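Local coordinates for protein NAD nucleotidase (Haemophilus influenzae, PDB 3ZU0) that degrades NAD to adenosine and nicotinamide riboside, acting as a nucleotide pyrophosphatase and as a 5'-nucleotidase most active on AMP, at residues V412-L417 with A426-P431; F432-Y437 with L543-S548. All blocks are in the same frame, centred on the assembly; numbering follows the deposited sequence.

Contact 1: V412-L417 with A426-P431; sequences VRADIL and AYTFLP. With A12 (phosphomethylphosphonic acid adenosyl ester), chain F.
Arg413 and Phe429 join the loop after strand 404-408 to the C-terminal end of helix 423-429, in the C-terminal domain of the 5'-nucleotidase fold, where this loop lines the substrate site. One backbone hydrogen bond ties the two segments: Arg413 N donates to Phe429 O at 3.1 Å. The same oxygen also receives a CA-H...O contact from Val412. Leu430 is the first residue to leave helical geometry, so the carbonyl that is gripped belongs to the last turn of the helix.

Apolar packing centres on the Phe429 ring. Ile416 lies across one face, its CG1 3.9 Å from the ring centroid and 9° off the normal, a CH-pi contact. A chi1 of -56° sets CG1 over the ring and leaves CG2 opposite the backbone N, where it comes within 3.8 Å of Phe429 CE2. Ala414 CB adds an oblique contact to CD1. Beyond Ile416, Ala387 and Phe390 of helix 386-398 continue the packing. Nearer the ligand, Pro431 CD meets Arg413 CG at 3.5 Å, the two side chains crossing at about a right angle.

Polar contacts concentrate at the far end of Arg413, a residue assigned to substrate binding, where bends at chi2 and chi3 carry the guanidinium to the phosphonate oxygens of the bound ADP analogue A12. The nearby Arg373 also hydrogen-bonds to A12; the negative charge of the ligand probably offsets the closeness of the two guanidinium groups. Both terminal nitrogens of Arg413 converge on a single oxygen, NH1 reaching A12 O1A at 2.9 Å and NH2 reaching it at 2.8 Å.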
loop_
_atom_site.group_PDB
_atom_site.type_symbol
_atom_site.label_atom_id
_atom_site.label_comp_id
_atom_site.label_asym_id
_atom_site.label_seq_id
_atom_site.Cartn_x
_atom_site.Cartn_y
_atom_site.Cartn_z
ATOM N N VAL A 412 0.608 17.562 26.167
ATOM C CA VAL A 412 1.169 18.479 27.167
ATOM C C VAL A 412 2.672 18.248 27.196
ATOM O O VAL A 412 3.132 17.161 27.576
ATOM C CB VAL A 412 0.552 18.229 28.556
ATOM C CG1 VAL A 412 1.098 19.229 29.608
ATOM C CG2 VAL A 412 -0.967 18.322 28.479
ATOM N N ARG A 413 3.436 19.260 26.782
ATOM C CA ARG A 413 4.833 19.039 26.343
ATOM C C ARG A 413 5.969 19.280 27.347
ATOM O O ARG A 413 7.134 19.117 26.993
ATOM C CB ARG A 413 5.123 19.846 25.079
ATOM C CG ARG A 413 4.018 19.750 24.017
ATOM C CD ARG A 413 3.893 18.343 23.417
ATOM N NE ARG A 413 5.130 17.911 22.765
ATOM C CZ ARG A 413 5.288 16.740 22.153
ATOM N NH1 ARG A 413 4.281 15.866 22.084
ATOM N NH2 ARG A 413 6.454 16.441 21.602
ATOM N N ALA A 414 5.650 19.647 28.585
ATOM C CA ALA A 414 6.694 19.909 29.582
ATOM C C ALA A 414 6.173 19.738 31.009
ATOM O O ALA A 414 4.966 19.688 31.224
ATOM C CB ALA A 414 7.256 21.319 29.403
ATOM N N ASP A 415 7.090 19.653 31.973
ATOM C CA ASP A 415 6.755 19.838 33.381
ATOM C C ASP A 415 6.157 21.235 33.520
ATOM O O ASP A 415 6.503 22.143 32.762
ATOM C CB ASP A 415 8.004 19.761 34.283
ATOM C CG ASP A 415 8.794 18.452 34.125
ATOM O OD1 ASP A 415 8.202 17.385 33.883
ATOM O OD2 ASP A 415 10.032 18.499 34.255
ATOM N N ILE A 416 5.266 21.426 34.485
ATOM C CA ILE A 416 4.731 22.772 34.750
ATOM C C ILE A 416 5.223 23.132 36.136
ATOM O O ILE A 416 4.944 22.424 37.102
ATOM C CB ILE A 416 3.202 22.808 34.636
ATOM C CG1 ILE A 416 2.781 22.302 33.258
ATOM C CG2 ILE A 416 2.648 24.229 34.867
ATOM C CD1 ILE A 416 1.280 22.237 33.051
ATOM N N LEU A 417 6.020 24.188 36.225
ATOM C CA LEU A 417 6.701 24.510 37.478
ATOM C C LEU A 417 6.058 25.682 38.202
ATOM O O LEU A 417 5.423 26.539 37.579
ATOM C CB LEU A 417 8.181 24.821 37.232
ATOM C CG LEU A 417 8.925 23.762 36.417
ATOM C CD1 LEU A 417 10.403 24.142 36.283
ATOM C CD2 LEU A 417 8.767 22.378 37.055
ATOM N N ALA A 426 2.626 29.022 27.988
ATOM C CA ALA A 426 1.341 28.464 27.578
ATOM C C ALA A 426 1.473 27.721 26.252
ATOM O O ALA A 426 0.956 26.602 26.092
ATOM C CB ALA A 426 0.295 29.569 27.468
ATOM N N TYR A 427 2.161 28.355 25.307
ATOM C CA TYR A 427 2.374 27.787 23.977
ATOM C C TYR A 427 3.476 26.737 23.932
ATOM O O TYR A 427 3.645 26.072 22.919
ATOM C CB TYR A 427 2.594 28.902 22.938
ATOM C CG TYR A 427 1.277 29.590 22.623
ATOM C CD1 TYR A 427 0.403 29.062 21.680
ATOM C CD2 TYR A 427 0.879 30.725 23.319
ATOM C CE1 TYR A 427 -0.819 29.663 21.414
ATOM C CE2 TYR A 427 -0.335 31.331 23.060
ATOM C CZ TYR A 427 -1.179 30.805 22.109
ATOM O OH TYR A 427 -2.391 31.421 21.862
ATOM N N THR A 428 4.213 26.586 25.030
ATOM C CA THR A 428 5.180 25.495 25.157
ATOM C C THR A 428 4.435 24.247 25.641
ATOM O O THR A 428 4.616 23.154 25.096
ATOM C CB THR A 428 6.322 25.848 26.137
ATOM O OG1 THR A 428 7.108 26.908 25.588
ATOM C CG2 THR A 428 7.234 24.651 26.408
ATOM N N PHE A 429 3.587 24.419 26.650
ATOM C CA PHE A 429 2.751 23.315 27.149
ATOM C C PHE A 429 1.793 22.831 26.059
ATOM O O PHE A 429 1.592 21.631 25.886
ATOM C CB PHE A 429 1.911 23.747 28.364
ATOM C CG PHE A 429 2.699 24.413 29.473
ATOM C CD1 PHE A 429 4.073 24.259 29.578
ATOM C CD2 PHE A 429 2.042 25.201 30.411
ATOM C CE1 PHE A 429 4.776 24.888 30.599
ATOM C CE2 PHE A 429 2.730 25.827 31.430
ATOM C CZ PHE A 429 4.098 25.670 31.533
ATOM N N LEU A 430 1.201 23.778 25.329
ATOM C CA LEU A 430 0.084 23.498 24.417
ATOM C C LEU A 430 0.345 24.066 23.024
ATOM O O LEU A 430 -0.141 25.142 22.672
ATOM C CB LEU A 430 -1.206 24.097 24.968
ATOM C CG LEU A 430 -1.726 23.518 26.298
ATOM C CD1 LEU A 430 -2.868 24.372 26.827
ATOM C CD2 LEU A 430 -2.198 22.086 26.136
ATOM N N PRO A 431 1.128 23.341 22.220
ATOM C CA PRO A 431 1.616 23.983 21.001
ATOM C C PRO A 431 0.792 23.662 19.768
ATOM O O PRO A 431 1.137 24.147 18.695
ATOM C CB PRO A 431 3.022 23.392 20.856
ATOM C CG PRO A 431 2.887 21.984 21.423
ATOM C CD PRO A 431 1.861 22.101 22.548
HETATM P PB A12 F . 8.180 14.175 19.077
HETATM O O1B A12 F . 8.897 14.382 20.463
HETATM O O2B A12 F . 7.176 15.299 18.939
HETATM O O3B A12 F . 9.154 14.242 17.965
HETATM P PA A12 F . 5.929 12.514 20.015
HETATM O O1A A12 F . 5.950 13.763 20.922
HETATM O O2A A12 F . 5.624 11.156 20.702
HETATM C C3A A12 F . 7.331 12.696 19.065
HETATM O "O5'" A12 F . 4.947 13.005 18.811
HETATM C "C5'" A12 F . 3.705 12.406 18.679
HETATM C "C4'" A12 F . 2.738 12.634 19.724
HETATM O "O4'" A12 F . 2.399 14.049 19.697
HETATM C "C3'" A12 F . 1.442 12.027 19.399
HETATM O "O3'" A12 F . 1.357 10.692 19.684
HETATM C "C2'" A12 F . 0.474 12.830 20.197
HETATM O "O2'" A12 F . 0.369 12.363 21.479
HETATM C "C1'" A12 F . 1.077 14.191 20.174
HETATM N N9 A12 F . 0.334 15.048 19.290
HETATM C C8 A12 F . 0.593 15.268 17.978
HETATM N N7 A12 F . -0.335 16.108 17.532
HETATM C C5 A12 F . -1.194 16.445 18.565
HETATM C C6 A12 F . -2.332 17.289 18.689
HETATM N N6 A12 F . -2.865 18.020 17.620
HETATM N N1 A12 F . -2.911 17.381 19.875
HETATM C C2 A12 F . -2.471 16.698 20.922
HETATM N N3 A12 F . -1.404 15.889 20.853
HETATM C C4 A12 F . -0.763 15.759 19.683
#

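Contact 2: F432-Y437 with L543-S548; sequences FGNTLY and LPDAES. With A12 (phosphomethylphosphonic acid adenosyl ester), chain F.
Asn434 and Asp545 are joined through main chain and carboxylate. Asp545 N donates to Asn434 O at 2.8 Å. In return Asn434 N makes a weak bond to Asp545 OD2 at 3.2 Å. Two residues on, Leu436 N donates to Leu543 O at 2.8 Å. These bonds flank the antiparallel, non-hydrogen-bonded pair of Thr435 and Pro544, whose side chains diverge. Leu436 CG packs against Leu543 CB at 4.3 Å. On the ligand side, Phe432 lays one ring face against the adenine of A12, with C5 3.4 Å above its centre.

The Asp545 carboxylate is fixed from several directions. Its CG sits between backbone N and carbonyl carbon (chi1 55°), which turns the group back over the start of its own helix: OD1 accepts from Ala546 N at 2.7 Å, with the N-H coming in about 45° out of the plane of the carboxylate. A water donates to OD2 at 2.6 Å and accepts from Phe432 N, extending the link to the backbone of the residue whose ring stacks on the adenine.

Farther out, Asp540 holds the Thr435 hydroxyl, and Met395 of helix 386-398 packs on Leu436. The water-bridged carboxylate thus ties the backbone of Phe432 to the start of helix 545-555, next to the nucleoside pocket in the C-terminal domain of this 5'-nucleotidase, where Phe432 is assigned to substrate binding.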
loop_
_atom_site.group_PDB
_atom_site.type_symbol
_atom_site.label_atom_id
_atom_site.label_comp_id
_atom_site.label_asym_id
_atom_site.label_seq_id
_atom_site.Cartn_x
_atom_site.Cartn_y
_atom_site.Cartn_z
ATOM N N PHE A 432 -0.265 22.866 19.909
ATOM C CA PHE A 432 -0.881 22.245 18.737
ATOM C C PHE A 432 -2.042 23.020 18.134
ATOM O O PHE A 432 -2.451 22.747 17.010
ATOM C CB PHE A 432 -1.321 20.822 19.061
ATOM C CG PHE A 432 -0.177 19.884 19.308
ATOM C CD1 PHE A 432 0.712 19.586 18.298
ATOM C CD2 PHE A 432 0.010 19.309 20.546
ATOM C CE1 PHE A 432 1.774 18.716 18.513
ATOM C CE2 PHE A 432 1.054 18.431 20.768
ATOM C CZ PHE A 432 1.944 18.137 19.751
ATOM N N GLY A 433 -2.586 23.965 18.883
ATOM C CA GLY A 433 -3.666 24.789 18.384
ATOM C C GLY A 433 -4.947 24.008 18.175
ATOM O O GLY A 433 -5.701 24.291 17.250
ATOM N N ASN A 434 -5.191 23.014 19.019
ATOM C CA ASN A 434 -6.470 22.321 19.018
ATOM C C ASN A 434 -7.542 23.228 19.576
ATOM O O ASN A 434 -7.254 24.093 20.377
ATOM C CB ASN A 434 -6.440 21.091 19.935
ATOM C CG ASN A 434 -5.394 20.083 19.542
ATOM O OD1 ASN A 434 -4.701 19.530 20.415
ATOM N ND2 ASN A 434 -5.259 19.836 18.234
ATOM N N THR A 435 -8.788 23.000 19.185
ATOM C CA THR A 435 -9.909 23.576 19.913
ATOM C C THR A 435 -10.466 22.515 20.842
ATOM O O THR A 435 -10.103 21.340 20.732
ATOM C CB THR A 435 -10.992 24.056 18.962
ATOM O OG1 THR A 435 -11.336 22.984 18.085
ATOM C CG2 THR A 435 -10.475 25.234 18.139
ATOM N N LEU A 436 -11.332 22.907 21.771
ATOM C CA LEU A 436 -11.924 21.924 22.677
ATOM C C LEU A 436 -13.168 21.296 22.047
ATOM O O LEU A 436 -13.837 21.932 21.246
ATOM C CB LEU A 436 -12.243 22.543 24.040
ATOM C CG LEU A 436 -11.087 23.311 24.687
ATOM C CD1 LEU A 436 -11.503 23.838 26.054
ATOM C CD2 LEU A 436 -9.850 22.432 24.804
ATOM N N TYR A 437 -13.465 20.053 22.410
ATOM C CA TYR A 437 -14.513 19.286 21.760
ATOM C C TYR A 437 -15.269 18.502 22.828
ATOM O O TYR A 437 -14.670 18.067 23.802
ATOM C CB TYR A 437 -13.874 18.333 20.739
ATOM C CG TYR A 437 -14.822 17.778 19.703
ATOM C CD1 TYR A 437 -15.664 16.714 20.011
ATOM C CD2 TYR A 437 -14.878 18.316 18.422
ATOM C CE1 TYR A 437 -16.540 16.200 19.075
ATOM C CE2 TYR A 437 -15.758 17.805 17.476
ATOM C CZ TYR A 437 -16.587 16.741 17.815
ATOM O OH TYR A 437 -17.462 16.207 16.901
ATOM N N LEU A 543 -13.301 26.707 21.058
ATOM C CA LEU A 543 -12.425 27.319 22.055
ATOM C C LEU A 543 -11.009 26.813 21.835
ATOM O O LEU A 543 -10.780 25.614 21.859
ATOM C CB LEU A 543 -12.891 26.973 23.471
ATOM C CG LEU A 543 -14.330 27.426 23.760
ATOM C CD1 LEU A 543 -14.898 26.752 24.999
ATOM C CD2 LEU A 543 -14.396 28.948 23.877
ATOM N N PRO A 544 -10.059 27.728 21.594
ATOM C CA PRO A 544 -8.686 27.313 21.294
ATOM C C PRO A 544 -7.997 26.890 22.579
ATOM O O PRO A 544 -8.243 27.474 23.622
ATOM C CB PRO A 544 -8.039 28.584 20.720
ATOM C CG PRO A 544 -9.182 29.528 20.439
ATOM C CD PRO A 544 -10.239 29.179 21.444
ATOM N N ASP A 545 -7.154 25.871 22.505
ATOM C CA ASP A 545 -6.599 25.262 23.708
ATOM C C ASP A 545 -5.726 26.198 24.554
ATOM O O ASP A 545 -5.962 26.354 25.743
ATOM C CB ASP A 545 -5.858 23.951 23.363
ATOM C CG ASP A 545 -4.770 24.125 22.290
ATOM O OD1 ASP A 545 -4.615 25.223 21.717
ATOM O OD2 ASP A 545 -4.056 23.130 22.019
ATOM N N ALA A 546 -4.725 26.820 23.946
ATOM C CA ALA A 546 -3.777 27.642 24.698
ATOM C C ALA A 546 -4.409 28.956 25.168
ATOM O O ALA A 546 -4.160 29.413 26.287
ATOM C CB ALA A 546 -2.543 27.906 23.882
ATOM N N GLU A 547 -5.226 29.551 24.310
ATOM C CA GLU A 547 -5.949 30.764 24.657
ATOM C C GLU A 547 -6.828 30.534 25.886
ATOM O O GLU A 547 -6.837 31.336 26.816
ATOM C CB GLU A 547 -6.790 31.233 23.465
ATOM C CG GLU A 547 -5.964 31.858 22.350
ATOM C CD GLU A 547 -5.776 30.943 21.120
ATOM O OE1 GLU A 547 -5.117 29.853 21.229
ATOM O OE2 GLU A 547 -6.282 31.341 20.032
ATOM N N SER A 548 -7.542 29.415 25.887
ATOM C CA SER A 548 -8.384 29.007 27.007
ATOM C C SER A 548 -7.585 28.798 28.298
ATOM O O SER A 548 -8.064 29.118 29.388
ATOM C CB SER A 548 -9.139 27.725 26.640
ATOM O OG SER A 548 -9.620 27.045 27.792
HETATM P PB A12 F . 8.180 14.175 19.077
HETATM O O1B A12 F . 8.897 14.382 20.463
HETATM O O2B A12 F . 7.176 15.299 18.939
HETATM O O3B A12 F . 9.154 14.242 17.965
HETATM P PA A12 F . 5.929 12.514 20.015
HETATM O O1A A12 F . 5.950 13.763 20.922
HETATM O O2A A12 F . 5.624 11.156 20.702
HETATM C C3A A12 F . 7.331 12.696 19.065
HETATM O "O5'" A12 F . 4.947 13.005 18.811
HETATM C "C5'" A12 F . 3.705 12.406 18.679
HETATM C "C4'" A12 F . 2.738 12.634 19.724
HETATM O "O4'" A12 F . 2.399 14.049 19.697
HETATM C "C3'" A12 F . 1.442 12.027 19.399
HETATM O "O3'" A12 F . 1.357 10.692 19.684
HETATM C "C2'" A12 F . 0.474 12.830 20.197
HETATM O "O2'" A12 F . 0.369 12.363 21.479
HETATM C "C1'" A12 F . 1.077 14.191 20.174
HETATM N N9 A12 F . 0.334 15.048 19.290
HETATM C C8 A12 F . 0.593 15.268 17.978
HETATM N N7 A12 F . -0.335 16.108 17.532
HETATM C C5 A12 F . -1.194 16.445 18.565
HETATM C C6 A12 F . -2.332 17.289 18.689
HETATM N N6 A12 F . -2.865 18.020 17.620
HETATM N N1 A12 F . -2.911 17.381 19.875
HETATM C C2 A12 F . -2.471 16.698 20.922
HETATM N N3 A12 F . -1.404 15.889 20.853
HETATM C C4 A12 F . -0.763 15.759 19.683
HETATM O O HOH W 1 -1.748 22.039 22.189
#

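From the N terminus, contact 1 comes first: it closes a short excursion in which only eight residues, including strand 419-422 and the start of helix 423-429, separate residues 412-417 from 426-431. Contact 2 opens immediately afterwards at 432-437 and closes over a hundred residues later at 543-548, pairing strand 435-442 with the edge strand 539-544 of the five-stranded sheet. The contacts are therefore in series, neither nested nor crossed. Their centres lie 13 Å apart, and helices 423-429 and 545-555 meet between them, with Tyr427 CE1 3.5 Å from Ala546 CB. Both touch A12, contact 1 at its phosphonate groups and contact 2 at its adenine.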